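Local structure of SGNH-hydrolase family esterase (Altererythrobacter indicus, 7C2A) at residues I45-S50 and L58-F63. The protein is an esterase of the SGNH-hydrolase family that hydrolyses ester bonds and may, like related enzymes, act as a lysophospholipase. Residues are numbered along the deposited sequence; the frame is centred on the assembly and turned at random. Where two conformers were deposited one is given.
Sequences INAGVS and LQRIKF
R60 of the helical segment L58-F63 reaches across to strand 42-48 and on to V49, and carries the contact from the helix side. Its CG sits between the backbone N and carbonyl carbon (chi1 68°), and from there the chain runs extended to NE, bringing the guanidinium to the strand although the backbones stay well apart: the nearest pair of CA atoms, A47 and I61, is 9.6 Å apart. NH1 and NH2 both donate to A47 O, at 3.0 Å and 3.1 Å. This oxygen lies in the guanidinium plane. Seen from the carbonyl, NH2 is tilted 19° from its plane, whereas NH1 stands higher above it. The V49 and R60 side chains run alongside in opposite senses, with V49 CG2 over the centre of one guanidinium face, 3.5 Å from R60 CZ; the CB of A47 comes within 3.9 Å of R60 NH1. NE forms a salt bridge with D52, which probably helps hold the group in its rotation. A leucine here would probably leave both A47 O and the carboxylate of D52 without their charged partner. On the strand side, N46 OD1 accepts from G48 N at 2.9 Å in an Asx turn. Helix 54-66 connects strand 42-48, outermost in the parallel sheet, to strand 74-78, a beta-alpha-beta crossover passing over strand 6-12 in the alpha/beta fold of SGNH hydrolases; R60 ties this helix back to the strand it follows, while A47 and R60 also touch strand 6-12 through L9 and F11.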
ATOM      1  N   ILE A  45       3.598  15.074   3.165  1.00 10.01           N
ATOM      2  CA  ILE A  45       4.436  14.762   2.015  1.00 11.09           C
ATOM      3  C   ILE A  45       3.892  13.492   1.387  1.00  9.84           C
ATOM      4  O   ILE A  45       3.901  12.425   2.015  1.00 11.01           O
ATOM      5  CB  ILE A  45       5.886  14.519   2.455  1.00 11.20           C
ATOM      6  CG1 ILE A  45       6.447  15.667   3.281  1.00 13.68           C
ATOM      7  CG2 ILE A  45       6.771  14.218   1.255  1.00 13.46           C
ATOM      8  CD1 ILE A  45       7.535  15.189   4.214  1.00 14.26           C
ATOM      9  N   ASN A  46       3.438  13.583   0.148  1.00 10.55           N
ATOM     10  CA  ASN A  46       2.949  12.395  -0.541  1.00  9.99           C
ATOM     11  C   ASN A  46       4.137  11.713  -1.199  1.00 10.71           C
ATOM     12  O   ASN A  46       4.558  12.080  -2.302  1.00 13.32           O
ATOM     13  CB  ASN A  46       1.849  12.730  -1.540  1.00 12.28           C
ATOM     14  CG  ASN A  46       1.145  11.491  -2.028  1.00 11.74           C
ATOM     15  OD1 ASN A  46       1.745  10.407  -2.054  1.00 13.89           O
ATOM     16  ND2 ASN A  46      -0.116  11.617  -2.404  1.00 12.41           N
ATOM     17  N   ALA A  47       4.687  10.723  -0.502  1.00 10.11           N
ATOM     18  CA  ALA A  47       5.736   9.866  -1.033  1.00 10.31           C
ATOM     19  C   ALA A  47       5.180   8.511  -1.441  1.00 10.84           C
ATOM     20  O   ALA A  47       5.851   7.486  -1.296  1.00 11.68           O
ATOM     21  CB  ALA A  47       6.897   9.735  -0.050  1.00 11.18           C
ATOM     22  N   GLY A  48       3.949   8.491  -1.938  1.00 10.11           N
ATOM     23  CA  GLY A  48       3.413   7.288  -2.530  1.00 10.41           C
ATOM     24  C   GLY A  48       3.932   7.128  -3.948  1.00 10.61           C
ATOM     25  O   GLY A  48       4.000   8.086  -4.723  1.00 13.32           O
ATOM     26  N   VAL A  49       4.343   5.906  -4.274  1.00 10.55           N
ATOM     27  CA  VAL A  49       4.796   5.575  -5.619  1.00 10.84           C
ATOM     28  C   VAL A  49       4.030   4.341  -6.059  1.00 10.63           C
ATOM     29  O   VAL A  49       4.136   3.281  -5.428  1.00 10.64           O
ATOM     30  CB  VAL A  49       6.307   5.315  -5.680  1.00 11.81           C
ATOM     31  CG1 VAL A  49       6.701   4.852  -7.071  1.00 14.14           C
ATOM     32  CG2 VAL A  49       7.055   6.578  -5.316  1.00 12.65           C
ATOM     33  N   SER A  50       3.245   4.482  -7.123  1.00 11.87           N
ATOM     34  CA  SER A  50       2.426   3.354  -7.628  1.00 13.68           C
ATOM     35  C   SER A  50       3.326   2.163  -7.972  1.00 13.88           C
ATOM     36  O   SER A  50       4.375   2.377  -8.583  1.00 15.77           O
ATOM     37  CB  SER A  50       1.585   3.786  -8.796  1.00 14.37           C
ATOM     38  OG  SER A  50       0.600   4.709  -8.360  1.00 18.56           O
ATOM     39  N   LEU A  58      12.440   0.283   0.419  1.00  9.72           N
ATOM     40  CA  LEU A  58      13.729   0.256   1.102  1.00  9.85           C
ATOM     41  C   LEU A  58      14.810   0.937   0.273  1.00  9.12           C
ATOM     42  O   LEU A  58      15.675   1.626   0.815  1.00 10.44           O
ATOM     43  CB  LEU A  58      14.102  -1.189   1.424  1.00  9.72           C
ATOM     44  CG  LEU A  58      15.449  -1.431   2.100  1.00 11.05           C
ATOM     45  CD1 LEU A  58      15.548  -0.692   3.423  1.00 12.88           C
ATOM     46  CD2 LEU A  58      15.661  -2.923   2.290  1.00 13.73           C
ATOM     47  N   GLN A  59      14.759   0.764  -1.045  1.00  9.01           N
ATOM     48  CA  GLN A  59      15.767   1.356  -1.913  1.00  9.91           C
ATOM     49  C   GLN A  59      15.750   2.879  -1.865  1.00  9.78           C
ATOM     50  O   GLN A  59      16.795   3.513  -2.061  1.00 11.45           O
ATOM     51  CB  GLN A  59      15.550   0.881  -3.342  1.00 10.65           C
ATOM     52  CG  GLN A  59      16.697   1.230  -4.278  1.00 11.60           C
ATOM     53  CD  GLN A  59      17.939   0.412  -3.973  1.00 13.33           C
ATOM     54  OE1 GLN A  59      17.847  -0.777  -3.670  1.00 16.36           O
ATOM     55  NE2 GLN A  59      19.103   1.040  -4.046  1.00 18.26           N
ATOM     56  N   ARG A  60      14.593   3.488  -1.596  1.00  9.50           N
ATOM     57  CA  ARG A  60      14.445   4.937  -1.684  1.00  9.44           C
ATOM     58  C   ARG A  60      14.239   5.640  -0.352  1.00  9.62           C
ATOM     59  O   ARG A  60      14.211   6.873  -0.342  1.00 10.17           O
ATOM     60  CB  ARG A  60      13.351   5.355  -2.683  1.00  8.89           C
ATOM     61  CG  ARG A  60      11.949   4.997  -2.253  1.00 10.07           C
ATOM     62  CD  ARG A  60      10.888   5.577  -3.207  1.00 11.66           C
ATOM     63  NE  ARG A  60       9.584   4.996  -2.890  1.00 10.49           N
ATOM     64  CZ  ARG A  60       8.565   5.647  -2.329  1.00 10.61           C
ATOM     65  NH1 ARG A  60       8.649   6.944  -2.081  1.00 11.11           N
ATOM     66  NH2 ARG A  60       7.452   4.994  -2.030  1.00 10.61           N
ATOM     67  N   ILE A  61      14.109   4.925   0.769  1.00  9.56           N
ATOM     68  CA  ILE A  61      13.734   5.607   2.009  1.00  9.73           C
ATOM     69  C   ILE A  61      14.762   6.669   2.406  1.00  9.79           C
ATOM     70  O   ILE A  61      14.395   7.780   2.801  1.00 10.01           O
ATOM     71  CB  ILE A  61      13.406   4.619   3.145  1.00  9.91           C
ATOM     72  CG1 ILE A  61      12.980   5.384   4.410  1.00 10.50           C
ATOM     73  CG2 ILE A  61      14.592   3.701   3.467  1.00 11.50           C
ATOM     74  CD1 ILE A  61      11.678   6.196   4.290  1.00 11.08           C
ATOM     75  N   LYS A  62      16.055   6.348   2.322  0.55  9.79           N
ATOM     76  CA  LYS A  62      17.073   7.334   2.683  0.55 10.17           C
ATOM     77  C   LYS A  62      16.998   8.561   1.783  0.55  8.99           C
ATOM     78  O   LYS A  62      17.055   9.700   2.259  0.55 10.04           O
ATOM     79  CB  LYS A  62      18.469   6.713   2.607  0.55 11.86           C
ATOM     80  CG  LYS A  62      18.880   5.884   3.818  0.55 11.61           C
ATOM     81  CD  LYS A  62      20.284   5.308   3.611  0.55 15.99           C
ATOM     82  CE  LYS A  62      20.741   4.445   4.782  0.55 19.57           C
ATOM     83  NZ  LYS A  62      21.046   5.246   5.996  0.55 17.93           N
ATOM     84  N   PHE A  63      16.872   8.344   0.475  1.00  9.40           N
ATOM     85  CA  PHE A  63      16.797   9.461  -0.461  1.00  9.53           C
ATOM     86  C   PHE A  63      15.586  10.336  -0.174  1.00  9.81           C
ATOM     87  O   PHE A  63      15.677  11.568  -0.191  1.00  9.90           O
ATOM     88  CB  PHE A  63      16.718   8.919  -1.890  1.00 10.85           C
ATOM     89  CG  PHE A  63      16.584   9.991  -2.935  1.00 10.13           C
ATOM     90  CD1 PHE A  63      17.711  10.632  -3.424  1.00 12.51           C
ATOM     91  CD2 PHE A  63      15.347  10.370  -3.424  1.00 13.72           C
ATOM     92  CE1 PHE A  63      17.610  11.616  -4.382  1.00 16.18           C
ATOM     93  CE2 PHE A  63      15.245  11.364  -4.388  1.00 15.72           C
ATOM     94  CZ  PHE A  63      16.380  11.989  -4.861  1.00 16.57           C
TER